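Local structure of type C neurotoxin (Clostridium botulinum, 3PME) at residues S63-N68 against F198-K203; N117-S122 against E168-V173; L123-S128 against E160-E165. The protein probably binds gangliosides and membrane lipids on nerve cells, as the receptor-binding domain of a C/D mosaic botulinum neurotoxin. One frame throughout, in Å; residues are numbered along the deposited sequence.

Overall arrangement
All three contacts lie in the N-terminal, concanavalin-like half of the receptor-binding domain, on the same side of the chain's centre. Along the chain they are nested: the loop closed by interaction 1 contains interaction 2, which in turn contains interaction 3. Their centres are 18 to 20 Å apart. Interactions 2 and 3 share strand 120-126 and touch where Glu-165 packs on Lys-121 and Ser-122. Interaction 1 meets interaction 2 through Tyr-66 and Val-173. Interactions 1 and 3 both reach the sheet containing strands 68-77, 160-166 and 193-201; interaction 3 joins it to the sheet of 108-114 and 120-126. The contacts thus tie together sheets and loops within one half, not the trefoil half.

Interaction 1: S63-N68 against F198-K203; sequences SAIYEN and FNIFSK
Residues 63-68 approach the end of strand 193-201 with Ile-65 CA 4.6 Å from Ser-202 CA, and a second close approach pairs Asn-68 with Lys-203. Packing of Ile-65 and Ala-64 on the end of the strand makes much of the contact. Segment 63-68 makes a compact turn with a 3-10 segment at 64-66. At its start Ser-63 forms an ST turn, its OG accepting from Ile-65 N at 3.2 Å along a nearly straight N-H line (167°). Serine suits this place because its short hydroxyl reaches forward to that N-H, while OG also bonds to Ile-60 O. Further on, Ala-64 O takes bonds from both Glu-67 N and Asn-68 N, which draws the chain round into strand 68-77.

That strand is an antiparallel neighbour of 193-201 in the large sheet of the concanavalin-like half, and strand 6-13 flanks 193-201 as well. The turn therefore meets 193-201 just where the latter leaves the sheet, and Lys-203 O continues the link by accepting from Ser-70 OG.

Ile-65 makes the apolar part of the contact. Its CG1 stands anti to the backbone N (chi1 -161°), and the branch ends in CD1, which lies 3.4 Å from Phe-201 O and 3.7 Å from Ser-202 CA. The same methyl meets the CG2 branch of Ile-200 at 4.1 Å, a methyl-to-methyl contact between two branched aliphatic chains. Isoleucine fits because its longer branch can cross to the strand while the rest stays with the turn. Ile-200 is buried and also packs on Ile-7 of strand 6-13. Ser-202, small and just past the strand, meets both Ile-65 and Ala-64. Ala-64 CB rests 3.6 Å from Ser-202 O; its single methyl lets the turn come close to the chain there.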
loop_
_atom_site.group_PDB
_atom_site.type_symbol
_atom_site.label_atom_id
_atom_site.label_comp_id
_atom_site.label_asym_id
_atom_site.label_seq_id
_atom_site.Cartn_x
_atom_site.Cartn_y
_atom_site.Cartn_z
ATOM N N SER A 63 35.361 -3.136 -1.658
ATOM C CA SER A 63 34.973 -1.870 -1.051
ATOM C C SER A 63 34.355 -2.134 0.316
ATOM O O SER A 63 34.373 -3.261 0.807
ATOM C CB SER A 63 33.946 -1.158 -1.930
ATOM O OG SER A 63 32.696 -1.829 -1.881
ATOM N N ALA A 64 33.784 -1.091 0.909
ATOM C CA ALA A 64 33.158 -1.198 2.221
ATOM C C ALA A 64 31.998 -2.184 2.227
ATOM O O ALA A 64 31.558 -2.593 3.293
ATOM C CB ALA A 64 32.683 0.165 2.694
ATOM N N ILE A 65 31.512 -2.556 1.043
ATOM C CA ILE A 65 30.371 -3.468 0.916
ATOM C C ILE A 65 30.627 -4.787 1.627
ATOM O O ILE A 65 29.703 -5.438 2.117
ATOM C CB ILE A 65 30.025 -3.765 -0.564
ATOM C CG1 ILE A 65 28.597 -4.296 -0.682
ATOM C CG2 ILE A 65 31.003 -4.754 -1.174
ATOM C CD1 ILE A 65 27.549 -3.251 -0.452
ATOM N N TYR A 66 31.892 -5.183 1.697
ATOM C CA TYR A 66 32.220 -6.425 2.372
ATOM C C TYR A 66 32.190 -6.274 3.892
ATOM O O TYR A 66 32.168 -7.268 4.614
ATOM C CB TYR A 66 33.572 -6.958 1.896
ATOM C CG TYR A 66 33.465 -8.182 1.013
ATOM C CD1 TYR A 66 32.974 -9.377 1.516
ATOM C CD2 TYR A 66 33.874 -8.147 -0.313
ATOM C CE1 TYR A 66 32.887 -10.503 0.724
ATOM C CE2 TYR A 66 33.782 -9.265 -1.124
ATOM C CZ TYR A 66 33.290 -10.444 -0.594
ATOM O OH TYR A 66 33.201 -11.564 -1.381
ATOM N N GLU A 67 32.185 -5.035 4.378
ATOM C CA GLU A 67 32.105 -4.782 5.814
ATOM C C GLU A 67 30.715 -4.326 6.241
ATOM O O GLU A 67 30.225 -4.712 7.300
ATOM C CB GLU A 67 33.128 -3.723 6.231
ATOM C CG GLU A 67 34.532 -3.962 5.693
ATOM C CD GLU A 67 35.405 -2.721 5.801
ATOM O OE1 GLU A 67 35.276 -1.985 6.806
ATOM O OE2 GLU A 67 36.213 -2.475 4.878
ATOM N N ASN A 68 30.088 -3.493 5.419
ATOM C CA ASN A 68 28.771 -2.961 5.751
ATOM C C ASN A 68 27.945 -2.620 4.520
ATOM O O ASN A 68 28.465 -2.113 3.526
ATOM C CB ASN A 68 28.882 -1.744 6.681
ATOM C CG ASN A 68 29.963 -0.760 6.254
ATOM O OD1 ASN A 68 30.085 -0.407 5.079
ATOM N ND2 ASN A 68 30.761 -0.310 7.225
ATOM N N PHE A 198 14.364 -1.080 -5.986
ATOM C CA PHE A 198 15.421 -1.916 -5.424
ATOM C C PHE A 198 16.780 -1.198 -5.433
ATOM O O PHE A 198 17.259 -0.780 -6.501
ATOM C CB PHE A 198 15.537 -3.250 -6.154
ATOM C CG PHE A 198 16.463 -4.211 -5.467
ATOM C CD1 PHE A 198 17.814 -4.246 -5.794
ATOM C CD2 PHE A 198 15.985 -5.050 -4.481
ATOM C CE1 PHE A 198 18.679 -5.113 -5.145
ATOM C CE2 PHE A 198 16.842 -5.928 -3.819
ATOM C CZ PHE A 198 18.192 -5.956 -4.151
ATOM N N ASN A 199 17.376 -1.066 -4.243
ATOM C CA ASN A 199 18.648 -0.361 -4.040
ATOM C C ASN A 199 19.600 -1.159 -3.161
ATOM O O ASN A 199 19.177 -1.819 -2.208
ATOM C CB ASN A 199 18.420 0.975 -3.325
ATOM C CG ASN A 199 17.756 2.005 -4.207
ATOM O OD1 ASN A 199 18.063 2.103 -5.384
ATOM N ND2 ASN A 199 16.863 2.800 -3.628
ATOM N N ILE A 200 20.897 -1.066 -3.446
ATOM C CA ILE A 200 21.899 -1.567 -2.512
ATOM C C ILE A 200 22.876 -0.442 -2.207
ATOM O O ILE A 200 23.277 0.282 -3.101
ATOM C CB ILE A 200 22.643 -2.790 -3.059
ATOM C CG1 ILE A 200 21.656 -3.934 -3.311
ATOM C CG2 ILE A 200 23.743 -3.246 -2.063
ATOM C CD1 ILE A 200 22.264 -5.189 -3.896
ATOM N N PHE A 201 23.232 -0.300 -0.934
ATOM C CA PHE A 201 24.112 0.773 -0.470
ATOM C C PHE A 201 25.365 0.150 0.130
ATOM O O PHE A 201 25.307 -0.938 0.707
ATOM C CB PHE A 201 23.417 1.609 0.614
ATOM C CG PHE A 201 22.134 2.257 0.169
ATOM C CD1 PHE A 201 20.936 1.546 0.178
ATOM C CD2 PHE A 201 22.120 3.583 -0.237
ATOM C CE1 PHE A 201 19.757 2.147 -0.231
ATOM C CE2 PHE A 201 20.950 4.187 -0.643
ATOM C CZ PHE A 201 19.763 3.469 -0.636
ATOM N N SER A 202 26.490 0.850 0.006
ATOM C CA SER A 202 27.763 0.349 0.524
ATOM C C SER A 202 28.039 0.857 1.934
ATOM O O SER A 202 29.189 0.995 2.348
ATOM C CB SER A 202 28.906 0.771 -0.392
ATOM O OG SER A 202 28.974 2.184 -0.440
ATOM N N LYS A 203 26.979 1.154 2.667
ATOM C CA LYS A 203 27.106 1.523 4.064
ATOM C C LYS A 203 25.870 1.049 4.804
ATOM O O LYS A 203 24.854 0.721 4.184
ATOM C CB LYS A 203 27.258 3.038 4.212
ATOM C CG LYS A 203 26.040 3.813 3.758
ATOM C CD LYS A 203 26.284 5.313 3.748
ATOM C CE LYS A 203 25.987 5.948 5.087
ATOM N NZ LYS A 203 26.067 7.434 4.981
#

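Interaction 2: N117-S122 against E168-V173; sequences NRKYKS and EDLDEV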
loop_
_atom_site.group_PDB
_atom_site.type_symbol
_atom_site.label_atom_id
_atom_site.label_comp_id
_atom_site.label_asym_id
_atom_site.label_seq_id
_atom_site.Cartn_x
_atom_site.Cartn_y
_atom_site.Cartn_z
ATOM N N ASN A 117 30.854 -22.357 4.869
ATOM C CA ASN A 117 30.579 -23.693 5.401
ATOM C C ASN A 117 29.093 -24.044 5.343
ATOM O O ASN A 117 28.655 -25.031 5.936
ATOM C CB ASN A 117 31.092 -23.814 6.837
ATOM C CG ASN A 117 32.598 -23.751 6.915
ATOM O OD1 ASN A 117 33.160 -23.060 7.759
ATOM N ND2 ASN A 117 33.259 -24.453 6.007
ATOM N N ARG A 118 28.322 -23.218 4.643
ATOM C CA ARG A 118 26.879 -23.406 4.527
ATOM C C ARG A 118 26.117 -23.147 5.830
ATOM O O ARG A 118 24.935 -23.461 5.933
ATOM C CB ARG A 118 26.556 -24.793 3.973
ATOM C CG ARG A 118 27.068 -24.998 2.555
ATOM C CD ARG A 118 26.660 -26.350 1.990
ATOM N NE ARG A 118 26.423 -26.266 0.550
ATOM C CZ ARG A 118 25.302 -25.798 0.008
ATOM N NH1 ARG A 118 24.316 -25.372 0.788
ATOM N NH2 ARG A 118 25.166 -25.750 -1.312
ATOM N N LYS A 119 26.788 -22.567 6.819
ATOM C CA LYS A 119 26.101 -22.100 8.017
ATOM C C LYS A 119 25.399 -20.789 7.669
ATOM O O LYS A 119 25.948 -19.960 6.943
ATOM C CB LYS A 119 27.103 -21.902 9.155
ATOM C CG LYS A 119 26.523 -21.325 10.437
ATOM C CD LYS A 119 27.613 -21.089 11.488
ATOM C CE LYS A 119 27.052 -20.382 12.717
ATOM N NZ LYS A 119 28.123 -19.968 13.671
ATOM N N TYR A 120 24.183 -20.592 8.155
ATOM C CA TYR A 120 23.476 -19.364 7.814
ATOM C C TYR A 120 22.779 -18.723 9.007
ATOM O O TYR A 120 22.553 -19.361 10.044
ATOM C CB TYR A 120 22.471 -19.596 6.684
ATOM C CG TYR A 120 21.287 -20.433 7.088
ATOM C CD1 TYR A 120 21.345 -21.818 7.043
ATOM C CD2 TYR A 120 20.114 -19.835 7.520
ATOM C CE1 TYR A 120 20.264 -22.586 7.414
ATOM C CE2 TYR A 120 19.020 -20.596 7.884
ATOM C CZ TYR A 120 19.105 -21.969 7.832
ATOM O OH TYR A 120 18.026 -22.734 8.205
ATOM N N LYS A 121 22.485 -17.440 8.859
ATOM C CA LYS A 121 21.664 -16.698 9.816
ATOM C C LYS A 121 20.522 -16.084 9.032
ATOM O O LYS A 121 20.657 -15.826 7.837
ATOM C CB LYS A 121 22.470 -15.587 10.496
ATOM C CG LYS A 121 23.667 -16.075 11.295
ATOM C CD LYS A 121 23.234 -17.016 12.407
ATOM C CE LYS A 121 24.387 -17.318 13.358
ATOM N NZ LYS A 121 24.549 -16.234 14.372
ATOM N N SER A 122 19.396 -15.852 9.689
ATOM C CA SER A 122 18.249 -15.290 8.986
ATOM C C SER A 122 17.520 -14.221 9.789
ATOM O O SER A 122 17.546 -14.211 11.027
ATOM C CB SER A 122 17.273 -16.400 8.593
ATOM O OG SER A 122 16.734 -17.024 9.736
ATOM N N GLU A 168 28.369 -11.713 13.323
ATOM C CA GLU A 168 29.790 -11.587 13.601
ATOM C C GLU A 168 30.402 -12.957 13.849
ATOM O O GLU A 168 31.617 -13.128 13.750
ATOM C CB GLU A 168 30.013 -10.688 14.822
ATOM C CG GLU A 168 31.468 -10.315 15.059
ATOM C CD GLU A 168 31.679 -9.608 16.388
ATOM O OE1 GLU A 168 30.769 -9.672 17.249
ATOM O OE2 GLU A 168 32.757 -8.996 16.570
ATOM N N ASP A 169 29.558 -13.931 14.167
ATOM C CA ASP A 169 30.012 -15.287 14.453
ATOM C C ASP A 169 30.017 -16.221 13.233
ATOM O O ASP A 169 30.469 -17.363 13.324
ATOM C CB ASP A 169 29.181 -15.901 15.589
ATOM C CG ASP A 169 27.687 -15.922 15.285
ATOM O OD1 ASP A 169 27.185 -14.996 14.610
ATOM O OD2 ASP A 169 27.007 -16.868 15.739
ATOM N N LEU A 170 29.497 -15.762 12.099
ATOM C CA LEU A 170 29.619 -16.547 10.870
ATOM C C LEU A 170 31.088 -16.607 10.498
ATOM O O LEU A 170 31.877 -15.754 10.901
ATOM C CB LEU A 170 28.841 -15.906 9.713
ATOM C CG LEU A 170 27.317 -16.056 9.714
ATOM C CD1 LEU A 170 26.693 -15.308 8.528
ATOM C CD2 LEU A 170 26.920 -17.512 9.692
ATOM N N ASP A 171 31.461 -17.612 9.717
ATOM C CA ASP A 171 32.781 -17.589 9.105
ATOM C C ASP A 171 32.693 -16.778 7.816
ATOM O O ASP A 171 31.741 -16.016 7.629
ATOM C CB ASP A 171 33.286 -19.013 8.905
ATOM C CG ASP A 171 33.545 -19.706 10.236
ATOM O OD1 ASP A 171 34.246 -19.108 11.076
ATOM O OD2 ASP A 171 33.024 -20.821 10.456
ATOM N N GLU A 172 33.683 -16.905 6.939
ATOM C CA GLU A 172 33.734 -16.054 5.759
ATOM C C GLU A 172 32.471 -16.138 4.897
ATOM O O GLU A 172 31.928 -17.216 4.665
ATOM C CB GLU A 172 34.963 -16.390 4.902
ATOM C CG GLU A 172 36.301 -16.045 5.547
ATOM C CD GLU A 172 36.925 -17.207 6.303
ATOM O OE1 GLU A 172 36.202 -18.130 6.730
ATOM O OE2 GLU A 172 38.161 -17.187 6.478
ATOM N N VAL A 173 32.018 -14.983 4.424
ATOM C CA VAL A 173 30.952 -14.931 3.433
ATOM C C VAL A 173 31.583 -14.506 2.109
ATOM O O VAL A 173 32.298 -13.505 2.049
ATOM C CB VAL A 173 29.840 -13.936 3.831
ATOM C CG1 VAL A 173 28.836 -13.793 2.694
ATOM C CG2 VAL A 173 29.143 -14.394 5.108
#
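Lys-121 and Asp-169 form the central salt bridge of this surface contact. Both carboxylate oxygens, OD1 and OD2, accept from Lys-121 NZ at 2.9 Å, each through its syn lone pair, so the ammonium group sits in the fork of the carboxylate. The lysine chain bends at chi2 (-60°) and again at chi4 (82°), which brings NZ round to the aspartate. Arg-166 O is a further acceptor for this NZ, giving the ammonium a backbone partner as well as the two carboxylate oxygens.

A second lysine completes the network. Lys-119 is extended beyond CG and brings its NZ to 3.9 Å from Asp-169 OD2, a long salt bridge whose side chains cross at about a right angle; the same NZ lies 3.5 Å from Asp-169 O. The short aspartate can thus serve two lysines on alternate positions of the chain, and Arg-166 NE adds a weak, long ion pair to Asp-169 OD2.

These charges lie where the beginning of strand 120-126, paired with 108-114 in a sheet of the concanavalin-like half, meets the loop leading toward strand 178-181. Asp-115 also joins the two sides: its OD1 accepts from Asn-117 N and Lys-119 N, while OD2 accepts from Asp-171 N.

Beneath the polar groups Leu-170 is buried, packing also on Leu-113. Its CD2 lies 3.9 Å from Lys-119 CG and equally far from Lys-121 CG, so the aliphatic parts of both lysines cover the leucine while their amino groups run on to Asp-169. Lys-119 O is 3.8 Å from the same CD2 methyl.

Interaction 3: L123-S128 against E160-E165; sequences LIFDYS and ELKQSE
Leu-123 packs against strand 160-166 where two antiparallel sheets of the concanavalin-like half meet. The short strand axes run at 148° to one another and approach to 7.0 Å, with no hydrogen bonds between the segments. A classic beta bulge distorts the second strand: Lys-162 and Gln-163 both face Leu-155 of the neighbouring strand.

The close packing centres on buried Leu-123. With CG anti to the carbonyl carbon (chi1 -66°), it carries its CD2 methyl onto the backbone of the second strand, 3.8 Å from Ser-164 C. That methyl also meets Gln-163 CB at 4.0 Å and Glu-165 CB at 3.9 Å, so a compact, branched apolar side chain packs on the aliphatic bases of two polar residues. Next to it, Gln-163 CG comes to 3.5 Å from Ile-124 O.

Toward solvent the contact is looser. Phe-125, which also packs on Leu-155 and Ile-157, offers a broad apolar ring to Lys-162. The long lysine chain, bent at chi2, lends its methylenes to the ring and turns its charge to Glu-160, with NZ 3.5 Å from OE1 in a salt bridge. Along the lysine chain, CG approaches Phe-125 CE1 obliquely at 4.1 Å.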
loop_
_atom_site.group_PDB
_atom_site.type_symbol
_atom_site.label_atom_id
_atom_site.label_comp_id
_atom_site.label_asym_id
_atom_site.label_seq_id
_atom_site.Cartn_x
_atom_site.Cartn_y
_atom_site.Cartn_z
ATOM N N LEU A 123 16.884 -13.307 9.062
ATOM C CA LEU A 123 15.932 -12.363 9.630
ATOM C C LEU A 123 14.589 -12.778 9.070
ATOM O O LEU A 123 14.463 -12.985 7.871
ATOM C CB LEU A 123 16.251 -10.944 9.174
ATOM C CG LEU A 123 17.576 -10.368 9.678
ATOM C CD1 LEU A 123 17.962 -9.165 8.814
ATOM C CD2 LEU A 123 17.405 -9.977 11.144
ATOM N N ILE A 124 13.596 -12.900 9.939
ATOM C CA ILE A 124 12.287 -13.378 9.529
ATOM C C ILE A 124 11.223 -12.402 10.002
ATOM O O ILE A 124 11.234 -11.962 11.150
ATOM C CB ILE A 124 12.009 -14.782 10.094
ATOM C CG1 ILE A 124 13.112 -15.754 9.672
ATOM C CG2 ILE A 124 10.663 -15.305 9.587
ATOM C CD1 ILE A 124 13.089 -17.080 10.433
ATOM N N PHE A 125 10.313 -12.045 9.107
ATOM C CA PHE A 125 9.220 -11.155 9.471
ATOM C C PHE A 125 7.893 -11.723 8.981
ATOM O O PHE A 125 7.710 -11.984 7.783
ATOM C CB PHE A 125 9.445 -9.764 8.881
ATOM C CG PHE A 125 8.338 -8.789 9.168
ATOM C CD1 PHE A 125 8.125 -8.322 10.458
ATOM C CD2 PHE A 125 7.501 -8.347 8.151
ATOM C CE1 PHE A 125 7.112 -7.418 10.723
ATOM C CE2 PHE A 125 6.465 -7.452 8.417
ATOM C CZ PHE A 125 6.271 -6.989 9.699
ATOM N N ASP A 126 6.965 -11.905 9.915
ATOM C CA ASP A 126 5.621 -12.376 9.592
ATOM C C ASP A 126 4.776 -11.207 9.091
ATOM O O ASP A 126 4.189 -10.463 9.878
ATOM C CB ASP A 126 4.995 -12.989 10.846
ATOM C CG ASP A 126 3.598 -13.538 10.612
ATOM O OD1 ASP A 126 3.046 -13.360 9.511
ATOM O OD2 ASP A 126 3.042 -14.152 11.553
ATOM N N TYR A 127 4.710 -11.046 7.774
ATOM C CA TYR A 127 3.968 -9.925 7.222
ATOM C C TYR A 127 2.494 -10.285 7.071
ATOM O O TYR A 127 1.670 -9.394 6.954
ATOM C CB TYR A 127 4.565 -9.464 5.878
ATOM C CG TYR A 127 4.348 -10.462 4.778
ATOM C CD1 TYR A 127 3.179 -10.446 4.028
ATOM C CD2 TYR A 127 5.296 -11.428 4.489
ATOM C CE1 TYR A 127 2.960 -11.375 3.019
ATOM C CE2 TYR A 127 5.082 -12.370 3.494
ATOM C CZ TYR A 127 3.912 -12.333 2.760
ATOM O OH TYR A 127 3.718 -13.263 1.783
ATOM N N SER A 128 2.171 -11.580 7.118
ATOM C CA SER A 128 0.795 -12.035 6.861
ATOM C C SER A 128 -0.129 -11.881 8.065
ATOM O O SER A 128 -1.274 -11.449 7.928
ATOM C CB SER A 128 0.798 -13.501 6.430
ATOM O OG SER A 128 -0.528 -13.978 6.217
ATOM N N GLU A 160 10.932 1.002 10.532
ATOM C CA GLU A 160 10.973 0.635 11.949
ATOM C C GLU A 160 11.685 -0.692 12.142
ATOM O O GLU A 160 11.362 -1.686 11.491
ATOM C CB GLU A 160 9.553 0.555 12.519
ATOM C CG GLU A 160 8.790 1.875 12.457
ATOM C CD GLU A 160 7.458 1.805 13.171
ATOM O OE1 GLU A 160 6.762 0.780 13.019
ATOM O OE2 GLU A 160 7.122 2.762 13.904
ATOM N N LEU A 161 12.664 -0.717 13.044
ATOM C CA LEU A 161 13.387 -1.951 13.326
ATOM C C LEU A 161 12.472 -3.037 13.894
ATOM O O LEU A 161 11.716 -2.784 14.831
ATOM C CB LEU A 161 14.520 -1.659 14.299
ATOM C CG LEU A 161 15.343 -2.883 14.672
ATOM C CD1 LEU A 161 16.077 -3.452 13.455
ATOM C CD2 LEU A 161 16.335 -2.488 15.768
ATOM N N LYS A 162 12.528 -4.235 13.315
ATOM C CA LYS A 162 11.693 -5.344 13.780
ATOM C C LYS A 162 12.497 -6.502 14.356
ATOM O O LYS A 162 12.089 -7.117 15.343
ATOM C CB LYS A 162 10.807 -5.870 12.640
ATOM C CG LYS A 162 9.932 -4.809 12.014
ATOM C CD LYS A 162 8.839 -4.324 12.954
ATOM C CE LYS A 162 7.868 -3.404 12.220
ATOM N NZ LYS A 162 6.906 -2.757 13.165
ATOM N N GLN A 163 13.619 -6.817 13.717
ATOM C CA GLN A 163 14.404 -7.992 14.091
ATOM C C GLN A 163 15.884 -7.723 13.913
ATOM O O GLN A 163 16.288 -6.923 13.069
ATOM C CB GLN A 163 14.016 -9.192 13.214
ATOM C CG GLN A 163 12.548 -9.609 13.317
ATOM C CD GLN A 163 12.269 -10.450 14.543
ATOM O OE1 GLN A 163 11.550 -10.028 15.453
ATOM N NE2 GLN A 163 12.826 -11.650 14.572
ATOM N N SER A 164 16.694 -8.407 14.711
ATOM C CA SER A 164 18.138 -8.357 14.564
ATOM C C SER A 164 18.677 -9.777 14.691
ATOM O O SER A 164 18.059 -10.631 15.333
ATOM C CB SER A 164 18.749 -7.461 15.642
ATOM O OG SER A 164 20.161 -7.371 15.492
ATOM N N GLU A 165 19.815 -10.031 14.056
ATOM C CA GLU A 165 20.468 -11.327 14.133
ATOM C C GLU A 165 21.975 -11.146 14.082
ATOM O O GLU A 165 22.507 -10.371 13.290
ATOM C CB GLU A 165 20.000 -12.252 13.002
ATOM C CG GLU A 165 20.531 -13.673 13.123
ATOM C CD GLU A 165 19.821 -14.471 14.200
ATOM O OE1 GLU A 165 18.746 -14.030 14.657
ATOM O OE2 GLU A 165 20.329 -15.547 14.579
#